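Side-chain contacts in 3-keto-5-aminohexanoate cleavage protein (PDB 3LOT), which probably cleaves 3-keto-5-aminohexanoate as a zinc-dependent member of the beta-keto acid cleavage enzyme family: residues C72-I75 with K76-S79; F133-D136 with W137-E140. All blocks are in the same frame, centred on the assembly; numbering follows the deposited sequence.

Contact 1: C72-I75 with K76-S79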
ATOM      1  N   CYS D  72      10.531 -29.445 -28.400  1.00 12.72           N
ATOM      2  CA  CYS D  72      11.721 -28.963 -27.673  1.00 12.79           C
ATOM      3  C   CYS D  72      12.992 -29.335 -28.406  1.00 13.11           C
ATOM      4  O   CYS D  72      13.907 -28.525 -28.511  1.00 12.84           O
ATOM      5  CB  CYS D  72      11.723 -29.476 -26.236  1.00 12.99           C
ATOM      6  SG  CYS D  72      10.356 -28.776 -25.337  1.00 13.85           S
ATOM      7  N   ARG D  73      13.035 -30.542 -28.962  1.00 13.68           N
ATOM      8  CA  ARG D  73      14.210 -30.971 -29.685  1.00 13.24           C
ATOM      9  C   ARG D  73      14.447 -30.099 -30.920  1.00 13.02           C
ATOM     10  O   ARG D  73      15.574 -29.713 -31.222  1.00 12.65           O
ATOM     11  CB  ARG D  73      14.089 -32.442 -30.113  1.00 13.71           C
ATOM     12  CG  ARG D  73      15.314 -32.949 -30.901  1.00 17.28           C
ATOM     13  CD  ARG D  73      15.204 -34.449 -31.270  1.00 23.61           C
ATOM     14  NE  ARG D  73      13.911 -34.750 -31.896  1.00 28.12           N
ATOM     15  CZ  ARG D  73      12.987 -35.592 -31.417  1.00 31.41           C
ATOM     16  NH1 ARG D  73      13.182 -36.295 -30.305  1.00 32.57           N
ATOM     17  NH2 ARG D  73      11.854 -35.765 -32.099  1.00 34.22           N
ATOM     18  N   GLU D  74      13.374 -29.803 -31.636  1.00 13.53           N
ATOM     19  CA  GLU D  74      13.461 -28.997 -32.844  1.00 14.18           C
ATOM     20  C   GLU D  74      13.824 -27.556 -32.546  1.00 13.66           C
ATOM     21  O   GLU D  74      14.567 -26.950 -33.320  1.00 13.49           O
ATOM     22  CB  GLU D  74      12.141 -29.079 -33.633  1.00 14.59           C
ATOM     23  CG  GLU D  74      11.869 -30.476 -34.227  1.00 16.55           C
ATOM     24  CD  GLU D  74      12.719 -30.755 -35.462  1.00 18.84           C
ATOM     25  OE1 GLU D  74      12.676 -29.943 -36.399  1.00 25.43           O
ATOM     26  OE2 GLU D  74      13.421 -31.773 -35.504  1.00 23.09           O
ATOM     27  N   ILE D  75      13.302 -26.981 -31.453  1.00 14.36           N
ATOM     28  CA  ILE D  75      13.730 -25.621 -31.072  1.00 13.61           C
ATOM     29  C   ILE D  75      15.247 -25.648 -30.781  1.00 13.58           C
ATOM     30  O   ILE D  75      16.042 -24.801 -31.289  1.00 13.54           O
ATOM     31  CB  ILE D  75      12.975 -25.054 -29.846  1.00 14.71           C
ATOM     32  CG1 ILE D  75      11.486 -24.847 -30.152  1.00 12.87           C
ATOM     33  CG2 ILE D  75      13.577 -23.676 -29.443  1.00 12.03           C
ATOM     34  CD1 ILE D  75      10.610 -24.684 -28.897  1.00 12.95           C
ATOM     35  N   LYS D  76      15.668 -26.637 -30.000  1.00 13.64           N
ATOM     36  CA  LYS D  76      17.103 -26.737 -29.586  1.00 13.56           C
ATOM     37  C   LYS D  76      18.072 -26.885 -30.781  1.00 13.52           C
ATOM     38  O   LYS D  76      19.174 -26.364 -30.739  1.00 12.58           O
ATOM     39  CB  LYS D  76      17.280 -27.881 -28.576  1.00 13.87           C
ATOM     40  CG  LYS D  76      18.689 -28.135 -28.060  1.00 13.04           C
ATOM     41  CD  LYS D  76      18.618 -29.252 -27.038  1.00 14.24           C
ATOM     42  CE  LYS D  76      19.946 -29.849 -26.692  1.00 17.10           C
ATOM     43  NZ  LYS D  76      20.481 -30.517 -27.879  1.00 17.57           N
ATOM     44  N   LYS D  77      17.645 -27.578 -31.838  1.00 14.06           N
ATOM     45  CA  LYS D  77      18.425 -27.633 -33.071  1.00 15.41           C
ATOM     46  C   LYS D  77      18.725 -26.267 -33.663  1.00 14.47           C
ATOM     47  O   LYS D  77      19.798 -26.061 -34.215  1.00 14.04           O
ATOM     48  CB  LYS D  77      17.700 -28.429 -34.149  1.00 16.80           C
ATOM     49  CG  LYS D  77      17.844 -29.911 -33.994  1.00 20.40           C
ATOM     50  CD  LYS D  77      17.104 -30.614 -35.130  1.00 24.31           C
ATOM     51  CE  LYS D  77      16.853 -32.058 -34.770  1.00 26.73           C
ATOM     52  NZ  LYS D  77      16.105 -32.729 -35.858  1.00 28.93           N
ATOM     53  N   GLN D  78      17.758 -25.358 -33.597  1.00 12.75           N
ATOM     54  CA  GLN D  78      17.890 -24.046 -34.214  1.00 12.14           C
ATOM     55  C   GLN D  78      18.364 -22.944 -33.260  1.00 12.04           C
ATOM     56  O   GLN D  78      18.893 -21.924 -33.715  1.00 11.77           O
ATOM     57  CB  GLN D  78      16.555 -23.614 -34.808  1.00 10.93           C
ATOM     58  CG  GLN D  78      16.058 -24.545 -35.894  1.00 12.67           C
ATOM     59  CD  GLN D  78      14.850 -23.977 -36.545  1.00 13.73           C
ATOM     60  OE1 GLN D  78      14.851 -22.831 -36.921  1.00 13.89           O
ATOM     61  NE2 GLN D  78      13.795 -24.766 -36.657  1.00 14.72           N
ATOM     62  N   SER D  79      18.193 -23.118 -31.954  1.00 12.00           N
ATOM     63  CA  SER D  79      18.409 -21.992 -31.053  1.00 12.54           C
ATOM     64  C   SER D  79      18.945 -22.412 -29.704  1.00 13.38           C
ATOM     65  O   SER D  79      18.648 -23.517 -29.244  1.00 14.54           O
ATOM     66  CB  SER D  79      17.077 -21.240 -30.886  1.00 11.78           C
ATOM     67  OG  SER D  79      17.211 -20.208 -29.923  1.00 12.26           O
TER
HETATM   68  O   HOH W   1      14.474 -27.615 -35.858  1.00 14.29           O
HETATM   69  O   HOH W   2      15.179 -31.282 -38.088  1.00 38.94           O
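The side chains of Glu74 and Lys77 run alongside each other in the same direction, joined by a salt bridge. Lys77 NZ sits 2.9 Å from Glu74 OE2. It comes in on the syn side of that oxygen, 29° out of the carboxylate plane. The two side chains reach this point differently. Lys77 is stretched out beyond CG, and its CE also lies 3.5 Å from Glu74 OE2. Glu74 bends at chi2 (-76°), which folds its carboxylate back beside the lysine. Arg73 NE is 5.0 Å from Lys77 NZ, and the carboxylate probably eases the meeting of these like charges. Water 1 donates to Glu74 O at 2.6 Å and to Glu74 OE1, and accepts from Gln78 NE2 at 3.0 Å. Water 2 accepts from Lys77 NZ at 2.8 Å and gives only a weak bond to Glu74 OE1. Without the Glu74 carboxylate, as with an alanine here, Lys77 NZ would probably lose its counter-charge close to Arg73, and water 1 would lose one of its acceptors.

This is an i to i+3 ion pair in the last turns of helix 65-78, a helix of the TIM barrel. Lys76 N and Lys77 N bond to Cys72 O and Arg73 O in the usual i to i+4 pattern. Ile75 O receives Gln78 N at 2.9 Å, an i to i+3 bond at the end of the helix, and a weak bond from Ser79 N. Ile75 is buried, touching Ala38 of helix 31-43 and Ile83 of strand 82-85. Lys76 leads elsewhere, to a salt bridge with Glu310, and Gln78 NE2 also bonds Glu36.

Contact 2: F133-D136 with W137-E140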
ATOM      1  N   PHE D 133     -16.895 -21.140 -34.193  1.00 22.31           N
ATOM      2  CA  PHE D 133     -15.640 -21.836 -33.982  1.00 20.43           C
ATOM      3  C   PHE D 133     -15.413 -22.868 -35.064  1.00 19.58           C
ATOM      4  O   PHE D 133     -16.333 -23.600 -35.423  1.00 18.60           O
ATOM      5  CB  PHE D 133     -15.690 -22.555 -32.623  1.00 19.22           C
ATOM      6  CG  PHE D 133     -15.820 -21.631 -31.457  1.00 17.70           C
ATOM      7  CD1 PHE D 133     -17.071 -21.276 -30.972  1.00 17.39           C
ATOM      8  CD2 PHE D 133     -14.693 -21.127 -30.830  1.00 17.20           C
ATOM      9  CE1 PHE D 133     -17.189 -20.391 -29.879  1.00 18.95           C
ATOM     10  CE2 PHE D 133     -14.806 -20.279 -29.732  1.00 17.20           C
ATOM     11  CZ  PHE D 133     -16.078 -19.907 -29.265  1.00 15.20           C
ATOM     12  N   LYS D 134     -14.185 -22.961 -35.549  1.00 18.65           N
ATOM     13  CA  LYS D 134     -13.838 -24.014 -36.487  1.00 18.52           C
ATOM     14  C   LYS D 134     -14.106 -25.390 -35.898  1.00 17.47           C
ATOM     15  O   LYS D 134     -14.586 -26.258 -36.605  1.00 16.63           O
ATOM     16  CB  LYS D 134     -12.370 -23.921 -36.908  1.00 19.38           C
ATOM     17  CG  LYS D 134     -12.002 -24.834 -38.144  1.00 23.12           C
ATOM     18  CD  LYS D 134     -10.552 -24.546 -38.620  1.00 26.58           C
ATOM     19  CE  LYS D 134     -10.328 -24.932 -40.066  1.00 30.28           C
ATOM     20  NZ  LYS D 134     -10.027 -26.376 -40.242  1.00 32.56           N
ATOM     21  N   TYR D 135     -13.802 -25.605 -34.619  1.00 15.96           N
ATOM     22  CA  TYR D 135     -13.923 -26.941 -34.056  1.00 15.98           C
ATOM     23  C   TYR D 135     -14.912 -27.005 -32.894  1.00 15.84           C
ATOM     24  O   TYR D 135     -14.976 -26.082 -32.059  1.00 15.76           O
ATOM     25  CB  TYR D 135     -12.569 -27.468 -33.570  1.00 15.56           C
ATOM     26  CG  TYR D 135     -11.475 -27.438 -34.588  1.00 16.21           C
ATOM     27  CD1 TYR D 135     -11.390 -28.405 -35.580  1.00 18.16           C
ATOM     28  CD2 TYR D 135     -10.512 -26.432 -34.568  1.00 18.48           C
ATOM     29  CE1 TYR D 135     -10.358 -28.357 -36.533  1.00 19.91           C
ATOM     30  CE2 TYR D 135      -9.490 -26.390 -35.499  1.00 19.06           C
ATOM     31  CZ  TYR D 135      -9.426 -27.353 -36.474  1.00 20.97           C
ATOM     32  OH  TYR D 135      -8.413 -27.299 -37.389  1.00 27.87           O
ATOM     33  N   ASP D 136     -15.625 -28.130 -32.803  1.00 16.00           N
ATOM     34  CA  ASP D 136     -16.589 -28.335 -31.702  1.00 16.16           C
ATOM     35  C   ASP D 136     -15.927 -28.359 -30.326  1.00 14.52           C
ATOM     36  O   ASP D 136     -16.559 -28.010 -29.332  1.00 15.06           O
ATOM     37  CB  ASP D 136     -17.344 -29.639 -31.854  1.00 16.35           C
ATOM     38  CG  ASP D 136     -18.342 -29.622 -33.010  1.00 18.88           C
ATOM     39  OD1 ASP D 136     -18.619 -28.564 -33.607  1.00 19.13           O
ATOM     40  OD2 ASP D 136     -18.845 -30.709 -33.325  1.00 22.65           O
ATOM     41  N   TRP D 137     -14.682 -28.805 -30.260  1.00 13.05           N
ATOM     42  CA  TRP D 137     -13.993 -28.850 -28.978  1.00 13.29           C
ATOM     43  C   TRP D 137     -13.833 -27.464 -28.311  1.00 13.27           C
ATOM     44  O   TRP D 137     -13.749 -27.370 -27.073  1.00 12.40           O
ATOM     45  CB  TRP D 137     -12.644 -29.578 -29.097  1.00 13.11           C
ATOM     46  CG  TRP D 137     -11.547 -28.782 -29.736  1.00 11.28           C
ATOM     47  CD1 TRP D 137     -11.047 -28.940 -31.012  1.00 13.35           C
ATOM     48  CD2 TRP D 137     -10.747 -27.774 -29.121  1.00 11.46           C
ATOM     49  NE1 TRP D 137     -10.031 -28.036 -31.247  1.00 10.09           N
ATOM     50  CE2 TRP D 137      -9.803 -27.328 -30.096  1.00 11.81           C
ATOM     51  CE3 TRP D 137     -10.718 -27.208 -27.851  1.00  9.91           C
ATOM     52  CZ2 TRP D 137      -8.868 -26.340 -29.831  1.00 11.50           C
ATOM     53  CZ3 TRP D 137      -9.790 -26.195 -27.599  1.00 10.93           C
ATOM     54  CH2 TRP D 137      -8.878 -25.784 -28.582  1.00 10.02           C
ATOM     55  N   GLU D 138     -13.773 -26.414 -29.119  1.00 13.44           N
ATOM     56  CA  GLU D 138     -13.458 -25.067 -28.621  1.00 13.77           C
ATOM     57  C   GLU D 138     -14.528 -24.537 -27.648  1.00 13.49           C
ATOM     58  O   GLU D 138     -14.211 -24.255 -26.513  1.00 13.21           O
ATOM     59  CB  GLU D 138     -13.234 -24.088 -29.788  1.00 13.88           C
ATOM     60  CG  GLU D 138     -11.983 -24.392 -30.638  1.00 15.29           C
ATOM     61  CD  GLU D 138     -11.795 -23.378 -31.765  1.00 15.07           C
ATOM     62  OE1 GLU D 138     -11.311 -22.252 -31.523  1.00 13.24           O
ATOM     63  OE2 GLU D 138     -12.165 -23.708 -32.894  1.00 16.42           O
ATOM     64  N   PRO D 139     -15.808 -24.443 -28.067  1.00 14.10           N
ATOM     65  CA  PRO D 139     -16.757 -23.885 -27.108  1.00 14.55           C
ATOM     66  C   PRO D 139     -17.014 -24.847 -25.937  1.00 15.51           C
ATOM     67  O   PRO D 139     -17.287 -24.424 -24.809  1.00 16.02           O
ATOM     68  CB  PRO D 139     -18.016 -23.672 -27.940  1.00 14.87           C
ATOM     69  CG  PRO D 139     -17.905 -24.628 -29.076  1.00 14.86           C
ATOM     70  CD  PRO D 139     -16.436 -24.671 -29.380  1.00 13.95           C
ATOM     71  N   GLU D 140     -16.926 -26.131 -26.185  1.00 15.88           N
ATOM     72  CA  GLU D 140     -17.003 -27.103 -25.106  1.00 17.01           C
ATOM     73  C   GLU D 140     -15.912 -26.884 -24.028  1.00 16.09           C
ATOM     74  O   GLU D 140     -16.202 -26.850 -22.813  1.00 15.66           O
ATOM     75  CB  GLU D 140     -16.897 -28.492 -25.677  1.00 17.90           C
ATOM     76  CG  GLU D 140     -16.872 -29.541 -24.583  1.00 24.84           C
ATOM     77  CD  GLU D 140     -17.352 -30.910 -25.051  1.00 33.04           C
ATOM     78  OE1 GLU D 140     -17.401 -31.125 -26.288  1.00 38.17           O
ATOM     79  OE2 GLU D 140     -17.683 -31.760 -24.170  1.00 39.33           O
TER
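Tyr135 and Glu138 are joined by two bonds where the loop turns into a helix. The backbone of Tyr135 is extended, Asp136 has helical angles, and helix 137-144 begins at Trp137. Glu138 N donates to Tyr135 O at 3.2 Å. In return Tyr135 N donates to Glu138 OE2 at 3.0 Å, with an N-H...O angle of 158°. The oxygen uses its anti lone pair for this bond. Glu138 is buried, and its carboxylate has further partners: Ser22 bonds OE2 and Thr20 bonds OE1.

This resembles one half of a capping box with Tyr135 at the N-cap, whose side chain cannot supply the other half. It ties the loop to helix 137-144, on the surface of the TIM barrel. Pro139 CD sits over one face of the Phe133 ring as a CH-pi contact, 4.0 Å from the centroid. Phe133 CD2 also touches Glu138 CB at 3.5 Å, and Glu138 OE1 lies in plane at the ring edge.

With chi1 at 76°, Trp137 CG sits between the backbone N and the carbonyl carbon, a turn that brings CD1 to Tyr135 CB at 3.3 Å. The Tyr135 ring and the five-membered ring of Trp137 are nearly parallel, at 18°, but slid apart with little overlap. Glu138 CG lies 3.6 Å above the indole plane, over its centre. Trp137 NE1 donates to Asp58 O, in a loop that the Tyr135 side chain also touches.

Contact 1 comes earlier in the chain than contact 2, with no overlap. Their centres are 31 Å apart and their nearest atoms about 20 Å, so they do not touch. They share no helix, but both belong to the beta-keto acid cleavage enzyme domain, a TIM barrel. Contact 1 lies late in helix 65-78, which leads into barrel strand 82-85, and joins that helix to its neighbours. Contact 2 lies farther out and settles a peripheral loop, after strand 119-120, at the start of helix 137-144. His50, His52 and Glu262 bind the zinc, and neither contact supplies a ligand. The side chain of Ile75 is about 9 Å from that of His50, and that of Trp137 about 11 Å from that of His52.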